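Local coordinates for protein mannitol dehydrogenase (Pseudomonas fluorescens, PDB 1LJ8) that binds NAD and probably catalyses the reversible oxidation of mannitol to fructose, as a member of the long-chain dehydrogenases, at residues A411-G416 and T425-R430; G301-L306 and L371-S376; I124-L129 and P275-V280. All blocks are in the same frame, centred on the assembly; numbering follows the deposited sequence.

Interaction 1. Residues A411-G416 and T425-R430; sequences ALYLKG and TIPDPR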
loop_
_atom_site.group_PDB
_atom_site.type_symbol
_atom_site.label_atom_id
_atom_site.label_comp_id
_atom_site.label_asym_id
_atom_site.label_seq_id
_atom_site.Cartn_x
_atom_site.Cartn_y
_atom_site.Cartn_z
ATOM N N ALA A 411 15.017 3.135 -14.216
ATOM C CA ALA A 411 15.541 4.255 -14.987
ATOM C C ALA A 411 15.166 4.146 -16.462
ATOM O O ALA A 411 14.717 5.140 -17.085
ATOM C CB ALA A 411 17.107 4.368 -14.842
ATOM N N LEU A 412 15.329 2.956 -17.014
ATOM C CA LEU A 412 15.029 2.765 -18.444
ATOM C C LEU A 412 13.518 2.808 -18.650
ATOM O O LEU A 412 13.039 3.399 -19.606
ATOM C CB LEU A 412 15.598 1.438 -18.952
ATOM C CG LEU A 412 15.445 1.201 -20.484
ATOM C CD1 LEU A 412 16.084 2.336 -21.282
ATOM C CD2 LEU A 412 16.081 -0.086 -20.883
ATOM N N TYR A 413 12.789 2.223 -17.714
ATOM C CA TYR A 413 11.318 2.199 -17.755
ATOM C C TYR A 413 10.755 3.635 -17.794
ATOM O O TYR A 413 9.738 3.896 -18.463
ATOM C CB TYR A 413 10.832 1.455 -16.514
ATOM C CG TYR A 413 9.445 1.842 -16.067
ATOM C CD1 TYR A 413 8.325 1.138 -16.525
ATOM C CD2 TYR A 413 9.253 2.880 -15.146
ATOM C CE1 TYR A 413 7.058 1.455 -16.072
ATOM C CE2 TYR A 413 7.950 3.207 -14.670
ATOM C CZ TYR A 413 6.877 2.486 -15.142
ATOM O OH TYR A 413 5.590 2.772 -14.695
ATOM N N LEU A 414 11.398 4.567 -17.087
ATOM C CA LEU A 414 10.926 5.965 -17.064
ATOM C C LEU A 414 10.937 6.649 -18.443
ATOM O O LEU A 414 10.328 7.715 -18.623
ATOM C CB LEU A 414 11.756 6.803 -16.097
ATOM C CG LEU A 414 11.469 6.467 -14.623
ATOM C CD1 LEU A 414 12.550 7.068 -13.705
ATOM C CD2 LEU A 414 10.065 6.986 -14.235
ATOM N N LYS A 415 11.638 6.070 -19.415
ATOM C CA LYS A 415 11.641 6.700 -20.736
ATOM C C LYS A 415 10.297 6.483 -21.444
ATOM O O LYS A 415 10.026 7.117 -22.475
ATOM C CB LYS A 415 12.827 6.196 -21.579
ATOM C CG LYS A 415 14.177 6.668 -21.007
ATOM C CD LYS A 415 15.389 6.209 -21.847
ATOM C CE LYS A 415 15.866 7.285 -22.810
ATOM N NZ LYS A 415 16.583 8.386 -22.085
ATOM N N GLY A 416 9.461 5.586 -20.909
ATOM C CA GLY A 416 8.110 5.430 -21.472
ATOM C C GLY A 416 7.833 4.592 -22.718
ATOM O O GLY A 416 6.781 4.802 -23.357
ATOM N N THR A 425 2.361 6.034 -20.167
ATOM C CA THR A 425 2.494 7.181 -19.319
ATOM C C THR A 425 3.068 6.552 -18.030
ATOM O O THR A 425 2.952 5.341 -17.840
ATOM C CB THR A 425 1.130 7.792 -19.010
ATOM O OG1 THR A 425 0.270 6.765 -18.502
ATOM C CG2 THR A 425 0.499 8.371 -20.302
ATOM N N ILE A 426 3.667 7.377 -17.194
ATOM C CA ILE A 426 4.263 6.908 -15.915
ATOM C C ILE A 426 3.316 7.206 -14.752
ATOM O O ILE A 426 3.098 8.355 -14.398
ATOM C CB ILE A 426 5.574 7.633 -15.591
ATOM C CG1 ILE A 426 6.534 7.622 -16.800
ATOM C CG2 ILE A 426 6.232 6.969 -14.355
ATOM C CD1 ILE A 426 6.940 6.256 -17.237
ATOM N N PRO A 427 2.790 6.170 -14.097
ATOM C CA PRO A 427 1.877 6.449 -12.983
ATOM C C PRO A 427 2.656 6.725 -11.679
ATOM O O PRO A 427 2.784 5.865 -10.826
ATOM C CB PRO A 427 1.023 5.188 -12.941
ATOM C CG PRO A 427 1.975 4.107 -13.349
ATOM C CD PRO A 427 2.804 4.743 -14.452
ATOM N N ASP A 428 3.154 7.939 -11.534
ATOM C CA ASP A 428 3.952 8.316 -10.375
ATOM C C ASP A 428 3.593 9.747 -10.049
ATOM O O ASP A 428 3.465 10.572 -10.956
ATOM C CB ASP A 428 5.436 8.217 -10.750
ATOM C CG ASP A 428 6.378 8.332 -9.554
ATOM O OD1 ASP A 428 7.118 7.327 -9.340
ATOM O OD2 ASP A 428 6.404 9.402 -8.849
ATOM N N PRO A 429 3.418 10.064 -8.762
ATOM C CA PRO A 429 3.068 11.443 -8.399
ATOM C C PRO A 429 4.167 12.429 -8.784
ATOM O O PRO A 429 3.924 13.620 -8.908
ATOM C CB PRO A 429 2.811 11.350 -6.895
ATOM C CG PRO A 429 3.695 10.185 -6.443
ATOM C CD PRO A 429 3.482 9.187 -7.576
ATOM N N ARG A 430 5.379 11.935 -9.034
ATOM C CA ARG A 430 6.463 12.818 -9.426
ATOM C C ARG A 430 6.933 12.412 -10.815
ATOM O O ARG A 430 8.120 12.475 -11.115
ATOM C CB ARG A 430 7.637 12.687 -8.453
ATOM C CG ARG A 430 7.230 12.898 -7.001
ATOM C CD ARG A 430 8.467 13.063 -6.112
ATOM N NE ARG A 430 9.222 14.278 -6.454
ATOM C CZ ARG A 430 10.422 14.580 -5.961
ATOM N NH1 ARG A 430 11.020 13.767 -5.090
ATOM N NH2 ARG A 430 11.042 15.702 -6.355
#

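Interaction 2. Residues G301-L306 and L371-S376; sequences GSHLAL and LERVCS. With NAD (nicotinamide-adenine-dinucleotide), chain B.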
loop_
_atom_site.group_PDB
_atom_site.type_symbol
_atom_site.label_atom_id
_atom_site.label_comp_id
_atom_site.label_asym_id
_atom_site.label_seq_id
_atom_site.Cartn_x
_atom_site.Cartn_y
_atom_site.Cartn_z
ATOM N N GLY A 301 9.729 -6.060 -2.046
ATOM C CA GLY A 301 11.000 -5.954 -2.710
ATOM C C GLY A 301 10.983 -6.785 -3.989
ATOM O O GLY A 301 11.474 -6.322 -5.014
ATOM N N SER A 302 10.444 -8.015 -3.948
ATOM C CA SER A 302 10.409 -8.843 -5.161
ATOM C C SER A 302 9.484 -8.228 -6.209
ATOM O O SER A 302 9.786 -8.273 -7.420
ATOM C CB SER A 302 9.932 -10.273 -4.816
ATOM O OG SER A 302 10.975 -10.939 -4.130
ATOM N N HIS A 303 8.375 -7.634 -5.739
ATOM C CA HIS A 303 7.426 -7.004 -6.692
ATOM C C HIS A 303 8.192 -5.951 -7.486
ATOM O O HIS A 303 8.088 -5.911 -8.714
ATOM C CB HIS A 303 6.273 -6.316 -5.948
ATOM C CG HIS A 303 4.961 -7.032 -6.018
ATOM N ND1 HIS A 303 3.866 -6.619 -5.272
ATOM C CD2 HIS A 303 4.548 -8.111 -6.730
ATOM C CE1 HIS A 303 2.841 -7.418 -5.523
ATOM N NE2 HIS A 303 3.225 -8.329 -6.403
ATOM N N LEU A 304 8.941 -5.067 -6.808
ATOM C CA LEU A 304 9.683 -4.042 -7.575
ATOM C C LEU A 304 10.728 -4.639 -8.482
ATOM O O LEU A 304 10.938 -4.172 -9.614
ATOM C CB LEU A 304 10.361 -2.993 -6.685
ATOM C CG LEU A 304 9.532 -1.961 -5.952
ATOM C CD1 LEU A 304 10.436 -0.737 -5.644
ATOM C CD2 LEU A 304 8.374 -1.455 -6.847
ATOM N N ALA A 305 11.394 -5.689 -8.008
ATOM C CA ALA A 305 12.413 -6.327 -8.850
ATOM C C ALA A 305 11.807 -6.928 -10.122
ATOM O O ALA A 305 12.445 -6.956 -11.176
ATOM C CB ALA A 305 13.156 -7.429 -8.045
ATOM N N LEU A 306 10.581 -7.412 -10.035
ATOM C CA LEU A 306 9.930 -7.972 -11.223
ATOM C C LEU A 306 9.259 -6.961 -12.154
ATOM O O LEU A 306 9.216 -7.105 -13.399
ATOM C CB LEU A 306 8.787 -8.909 -10.806
ATOM C CG LEU A 306 9.110 -10.125 -9.953
ATOM C CD1 LEU A 306 7.796 -10.808 -9.430
ATOM C CD2 LEU A 306 9.910 -11.066 -10.875
ATOM N N LEU A 371 0.994 -5.099 -13.724
ATOM C CA LEU A 371 2.295 -4.525 -13.531
ATOM C C LEU A 371 2.170 -2.994 -13.485
ATOM O O LEU A 371 2.960 -2.334 -12.805
ATOM C CB LEU A 371 3.310 -4.961 -14.635
ATOM C CG LEU A 371 3.656 -6.464 -14.604
ATOM C CD1 LEU A 371 4.825 -6.693 -15.598
ATOM C CD2 LEU A 371 4.031 -6.931 -13.150
ATOM N N GLU A 372 1.172 -2.405 -14.145
ATOM C CA GLU A 372 1.043 -0.951 -14.041
ATOM C C GLU A 372 0.783 -0.517 -12.578
ATOM O O GLU A 372 1.244 0.544 -12.146
ATOM C CB GLU A 372 -0.090 -0.436 -14.911
ATOM C CG GLU A 372 -0.070 1.090 -14.945
ATOM C CD GLU A 372 -0.892 1.704 -16.075
ATOM O OE1 GLU A 372 -0.921 1.149 -17.197
ATOM O OE2 GLU A 372 -1.488 2.772 -15.835
ATOM N N ARG A 373 0.047 -1.359 -11.841
ATOM C CA ARG A 373 -0.217 -1.082 -10.430
ATOM C C ARG A 373 1.079 -1.274 -9.655
ATOM O O ARG A 373 1.486 -0.421 -8.885
ATOM C CB ARG A 373 -1.264 -2.063 -9.859
ATOM C CG ARG A 373 -1.632 -1.778 -8.403
ATOM C CD ARG A 373 -2.514 -2.897 -7.804
ATOM N NE ARG A 373 -1.695 -4.068 -7.518
ATOM C CZ ARG A 373 -0.881 -4.152 -6.467
ATOM N NH1 ARG A 373 -0.757 -3.135 -5.593
ATOM N NH2 ARG A 373 -0.197 -5.275 -6.273
ATOM N N VAL A 374 1.704 -2.429 -9.837
ATOM C CA VAL A 374 2.948 -2.703 -9.099
ATOM C C VAL A 374 4.067 -1.686 -9.402
ATOM O O VAL A 374 4.878 -1.318 -8.514
ATOM C CB VAL A 374 3.418 -4.169 -9.369
ATOM C CG1 VAL A 374 4.712 -4.469 -8.504
ATOM C CG2 VAL A 374 2.296 -5.157 -8.908
ATOM N N CYS A 375 4.097 -1.171 -10.639
ATOM C CA CYS A 375 5.114 -0.183 -11.030
ATOM C C CYS A 375 4.806 1.181 -10.461
ATOM O O CYS A 375 5.677 2.011 -10.337
ATOM C CB CYS A 375 5.118 0.071 -12.558
ATOM S SG CYS A 375 5.664 -1.234 -13.608
ATOM N N SER A 376 3.531 1.440 -10.190
ATOM C CA SER A 376 3.180 2.793 -9.786
ATOM C C SER A 376 3.877 3.345 -8.555
ATOM O O SER A 376 4.147 2.626 -7.583
ATOM C CB SER A 376 1.646 2.926 -9.614
ATOM O OG SER A 376 1.205 2.400 -8.368
HETATM P PA NAD B . -5.701 2.673 -4.551
HETATM O O1A NAD B . -5.033 3.357 -5.628
HETATM O O2A NAD B . -6.913 1.828 -4.750
HETATM O O5B NAD B . -6.128 3.714 -3.418
HETATM C C5B NAD B . -5.127 4.614 -2.849
HETATM C C4B NAD B . -6.020 5.490 -1.947
HETATM O O4B NAD B . -5.112 6.438 -1.246
HETATM C C3B NAD B . -7.002 6.465 -2.688
HETATM O O3B NAD B . -8.174 6.562 -1.858
HETATM C C2B NAD B . -6.199 7.772 -2.769
HETATM O O2B NAD B . -7.019 8.922 -2.938
HETATM C C1B NAD B . -5.541 7.786 -1.403
HETATM N N9A NAD B . -4.386 8.618 -1.284
HETATM C C8A NAD B . -3.261 8.739 -2.075
HETATM N N7A NAD B . -2.397 9.602 -1.592
HETATM C C5A NAD B . -2.994 10.062 -0.428
HETATM C C6A NAD B . -2.513 10.987 0.505
HETATM N N6A NAD B . -1.335 11.611 0.453
HETATM N N1A NAD B . -3.324 11.292 1.590
HETATM C C2A NAD B . -4.572 10.692 1.754
HETATM N N3A NAD B . -5.060 9.755 0.852
HETATM C C4A NAD B . -4.219 9.481 -0.231
HETATM O O3 NAD B . -4.574 1.822 -3.827
HETATM P PN NAD B . -4.655 0.483 -2.942
HETATM O O1N NAD B . -4.441 -0.677 -3.814
HETATM O O2N NAD B . -5.903 0.542 -2.176
HETATM O O5D NAD B . -3.368 0.597 -2.038
HETATM C C5D NAD B . -3.338 1.643 -1.076
HETATM C C4D NAD B . -2.263 1.292 -0.142
HETATM O O4D NAD B . -2.558 0.156 0.697
HETATM C C3D NAD B . -0.829 1.018 -0.723
HETATM O O3D NAD B . -0.158 2.216 -1.098
HETATM C C2D NAD B . -0.168 0.187 0.358
HETATM O O2D NAD B . 0.478 1.007 1.322
HETATM C C1D NAD B . -1.351 -0.611 0.963
HETATM N N1N NAD B . -1.479 -1.991 0.456
HETATM C C2N NAD B . -1.966 -2.344 -0.817
HETATM C C3N NAD B . -1.935 -3.667 -1.172
HETATM C C7N NAD B . -2.429 -4.065 -2.575
HETATM O O7N NAD B . -2.200 -5.226 -2.944
HETATM N N7N NAD B . -2.997 -3.187 -3.376
HETATM C C4N NAD B . -1.388 -4.694 -0.258
HETATM C C5N NAD B . -0.940 -4.286 1.035
HETATM C C6N NAD B . -0.974 -2.916 1.422
#

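Interaction 3. Residues I124-L129 and P275-V280; sequences IRIVSL and PAWEKV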
loop_
_atom_site.group_PDB
_atom_site.type_symbol
_atom_site.label_atom_id
_atom_site.label_comp_id
_atom_site.label_asym_id
_atom_site.label_seq_id
_atom_site.Cartn_x
_atom_site.Cartn_y
_atom_site.Cartn_z
ATOM N N ILE A 124 -16.352 7.643 16.823
ATOM C CA ILE A 124 -15.173 7.291 16.008
ATOM C C ILE A 124 -14.017 7.106 16.978
ATOM O O ILE A 124 -13.529 8.053 17.602
ATOM C CB ILE A 124 -14.842 8.393 14.971
ATOM C CG1 ILE A 124 -16.026 8.515 14.003
ATOM C CG2 ILE A 124 -13.501 8.091 14.249
ATOM C CD1 ILE A 124 -16.286 7.217 13.204
ATOM N N ARG A 125 -13.559 5.862 17.058
ATOM C CA ARG A 125 -12.508 5.481 18.024
ATOM C C ARG A 125 -11.191 5.058 17.399
ATOM O O ARG A 125 -10.188 4.917 18.110
ATOM C CB ARG A 125 -13.036 4.350 18.943
ATOM C CG ARG A 125 -14.114 4.816 19.965
ATOM C CD ARG A 125 -15.087 3.668 20.306
ATOM N NE ARG A 125 -16.076 3.544 19.246
ATOM C CZ ARG A 125 -16.910 2.519 19.047
ATOM N NH1 ARG A 125 -16.888 1.455 19.839
ATOM N NH2 ARG A 125 -17.807 2.595 18.067
ATOM N N ILE A 126 -11.212 4.859 16.081
ATOM C CA ILE A 126 -9.987 4.513 15.343
ATOM C C ILE A 126 -10.030 5.290 14.033
ATOM O O ILE A 126 -11.100 5.337 13.377
ATOM C CB ILE A 126 -9.954 2.997 14.952
ATOM C CG1 ILE A 126 -9.745 2.125 16.200
ATOM C CG2 ILE A 126 -8.781 2.740 13.957
ATOM C CD1 ILE A 126 -10.123 0.645 15.928
ATOM N N VAL A 127 -8.913 5.934 13.684
ATOM C CA VAL A 127 -8.752 6.587 12.360
ATOM C C VAL A 127 -7.681 5.683 11.689
ATOM O O VAL A 127 -6.526 5.628 12.138
ATOM C CB VAL A 127 -8.217 8.048 12.457
ATOM C CG1 VAL A 127 -7.942 8.610 11.007
ATOM C CG2 VAL A 127 -9.307 8.922 13.117
ATOM N N SER A 128 -8.088 4.950 10.653
ATOM C CA SER A 128 -7.182 4.071 9.949
ATOM C C SER A 128 -6.733 4.698 8.636
ATOM O O SER A 128 -7.403 5.585 8.070
ATOM C CB SER A 128 -7.828 2.706 9.720
ATOM O OG SER A 128 -9.100 2.857 9.118
ATOM N N LEU A 129 -5.595 4.210 8.136
ATOM C CA LEU A 129 -5.004 4.771 6.937
ATOM C C LEU A 129 -4.535 3.827 5.838
ATOM O O LEU A 129 -3.885 2.817 6.129
ATOM C CB LEU A 129 -3.723 5.584 7.324
ATOM C CG LEU A 129 -3.735 6.567 8.532
ATOM C CD1 LEU A 129 -2.288 7.057 8.872
ATOM C CD2 LEU A 129 -4.673 7.759 8.182
ATOM N N PRO A 275 -12.458 -3.332 17.420
ATOM C CA PRO A 275 -13.347 -4.491 17.187
ATOM C C PRO A 275 -12.565 -5.745 17.648
ATOM O O PRO A 275 -11.316 -5.771 17.602
ATOM C CB PRO A 275 -13.514 -4.539 15.657
ATOM C CG PRO A 275 -13.152 -3.082 15.185
ATOM C CD PRO A 275 -12.068 -2.654 16.172
ATOM N N ALA A 276 -13.301 -6.791 18.026
ATOM C CA ALA A 276 -12.709 -8.081 18.415
ATOM C C ALA A 276 -12.271 -8.866 17.146
ATOM O O ALA A 276 -12.724 -9.992 16.886
ATOM C CB ALA A 276 -13.756 -8.892 19.219
ATOM N N TRP A 277 -11.390 -8.269 16.358
ATOM C CA TRP A 277 -10.929 -8.883 15.101
ATOM C C TRP A 277 -10.278 -10.263 15.290
ATOM O O TRP A 277 -10.226 -11.062 14.349
ATOM C CB TRP A 277 -9.915 -7.950 14.405
ATOM C CG TRP A 277 -10.525 -6.712 13.741
ATOM C CD1 TRP A 277 -11.572 -6.665 12.834
ATOM C CD2 TRP A 277 -10.027 -5.364 13.844
ATOM N NE1 TRP A 277 -11.733 -5.347 12.374
ATOM C CE2 TRP A 277 -10.801 -4.550 12.977
ATOM C CE3 TRP A 277 -8.992 -4.770 14.594
ATOM C CZ2 TRP A 277 -10.580 -3.163 12.841
ATOM C CZ3 TRP A 277 -8.776 -3.392 14.456
ATOM C CH2 TRP A 277 -9.574 -2.609 13.587
ATOM N N GLU A 278 -9.784 -10.548 16.494
ATOM C CA GLU A 278 -9.135 -11.856 16.655
ATOM C C GLU A 278 -10.145 -12.985 16.482
ATOM O O GLU A 278 -9.737 -14.115 16.204
ATOM C CB GLU A 278 -8.417 -12.004 18.028
ATOM C CG GLU A 278 -9.297 -11.799 19.261
ATOM C CD GLU A 278 -9.327 -10.318 19.723
ATOM O OE1 GLU A 278 -9.950 -9.483 19.024
ATOM O OE2 GLU A 278 -8.687 -9.999 20.784
ATOM N N LYS A 279 -11.435 -12.699 16.661
ATOM C CA LYS A 279 -12.455 -13.731 16.507
ATOM C C LYS A 279 -12.607 -14.126 15.037
ATOM O O LYS A 279 -13.219 -15.171 14.727
ATOM C CB LYS A 279 -13.801 -13.245 17.064
ATOM C CG LYS A 279 -13.815 -13.151 18.612
ATOM C CD LYS A 279 -15.095 -12.596 19.209
ATOM C CE LYS A 279 -14.950 -12.473 20.760
ATOM N NZ LYS A 279 -16.109 -11.809 21.393
ATOM N N VAL A 280 -12.062 -13.316 14.119
ATOM C CA VAL A 280 -12.143 -13.674 12.701
ATOM C C VAL A 280 -10.796 -13.787 12.015
ATOM O O VAL A 280 -10.669 -13.503 10.813
ATOM C CB VAL A 280 -13.054 -12.721 11.892
ATOM C CG1 VAL A 280 -14.540 -12.972 12.325
ATOM C CG2 VAL A 280 -12.630 -11.241 12.130
#

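Interaction 1. Residues A411-G416 and T425-R430
Ile426 packs against Tyr413 and Leu414 in a buried apolar contact where the loop leading to helix 431-437 lies back over the C-terminal part of helix 401-413. This is in the all-helical surroundings of the C-terminal domain. A type I turn runs from Tyr413 to Gly416, and Gly416, with positive phi, turns the chain away; a CB at those backbone angles would jam against the carbonyl O before it. The two branches of Ile426 divide the work. Ile426 CG2 crosses the leucine side chain at about a right angle, 3.8 Å from Leu414 CD2, while Ile426 CD1 reaches in beside the turn, 3.9 Å from Tyr413 O. Both methyls also graze the tyrosine ring at CE2. With its ring swung trans to the backbone N (chi1 154°), Tyr413 extends past Ile426 to the next residue, and its carbonyl O is bonded by the hydroxyl of Tyr424. Further along, Pro427 centres an inverse gamma turn and Asp428 makes an Asx turn, Asp428 OD2 taking Arg430 N at 2.7 Å just ahead of helix 431-437. The tyrosine ends against the proline ring, with Tyr413 OH 3.4 Å from Pro427 CD.

Interaction 2. Residues G301-L306 and L371-S376
The helices that bring His303 and Val374 together cross at -116°, their axes 9.6 Å apart at the closest point, and the CA atoms of these two residues lie 6.7 Å from each other. One helix is the long 289-313, the other the short 371-375 of the same C-terminal domain. Val374 fills the crossing with both methyls. Val374 CG1, trans to the backbone N (chi1 -177°), presses on the root of the histidine, 3.5 Å from His303 CB, while Val374 CG2 stands over the imidazole face in a CH-pi contact, almost on the ring normal and 4.1 Å from the centroid of the His303 ring. Leu304 adds CD2 against the carbonyl O of Val374. Beyond the valine, Arg373 bends at its third torsion so that its guanidinium comes up to the histidine: His303 CE1 sits at the guanidinium edge, 3.8 Å from Arg373 NH2, with the two planes 65° apart. NAD O7N lies over one face of the guanidinium, and Arg373 NH1 is 3.2 Å from NAD N7N. Arg373 NE makes a salt bridge to Asp369, which probably helps hold the guanidinium in place. With His303 replaced by an alanine, Val374 CG2 would probably lose the ring it covers, the arginine the neighbour at its edge, and Phe362 its stacking partner. Arg373 O is gripped twice by Ser376, through the backbone N and through OG in the carbonyl plane. Around the crossing, helix 318-322 packs on Val374 and Leu306 through Val318, Thr321 and Met322, helix 325-339 covers Ser302 and Ala305, and Tyr308, one turn on from Leu304, bonds to the carbonyl O of Cys375.

Interaction 3. Residues I124-L129 and P275-V280
The carbonyl O of Trp277, the residue whose indole meets Ile126, accepts the N-H of Val280 at 2.9 Å and so helps close a short 3-10 turn. That turn belongs to the loop between strands 263-266 and 283-284, and it lies against the Rossmann-domain sheet, where strand 126-129 runs parallel between 27-32 and 185-188. A second bond, Lys279 N to Ala276 O at 3.0 Å, tightens the same turn. Ahead of it Ala276 centres an inverse gamma turn, whose weak bond joins Trp277 N to Pro275 O; the sharp reversal folds the proline back over the tryptophan. Pro275 CG lies 3.4 Å above the plane of the Trp277 ring, offset toward its rim near CZ2 and CE2. The indole stands with CG trans to its carbonyl carbon (chi1 -74°), and its six-membered end reaches for the sheet while the ring nitrogen, NE1, bonds to Thr46 OG1 on helix 42-50. That bond probably fixes the rotation of the ring. Tyr45 of the same helix and Met187 of strand 185-188 also touch the indole, and Leu49 and Trp58 touch the proline, so the pair is buried.

From the strand a single side chain answers. Ile126 points at the loop, and with its CG1 branch extended (chi2 163°) it pushes one methyl outward. The contact is small, 75 Å² in all, and purely apolar. Ile126 CD1 reaches the proline at 3.8 Å from Pro275 CD, and comes obliquely to the far corner of the indole, with Ile126 CD1 4.0 Å from Trp277 CH2.

In the fold
Along the chain the three contacts come in series: interaction 3 closes first, then interaction 2, then interaction 1. Interaction 3 belongs to the Rossmann domain and lies on the opposite side of the chain's centre from the other two, its centre about 29 Å from that of interaction 2 and about 37 Å from that of interaction 1. Interactions 1 and 2 share the C-terminal domain, with centres about 12 Å apart, and they touch: Tyr413 and Pro427 rest on helix 371-375 and on Ser376 just after it. The loop of interaction 1 therefore backs the helix whose Arg373 reaches NAD, while interaction 3 joins a loop to the sheet of the nucleotide-binding domain.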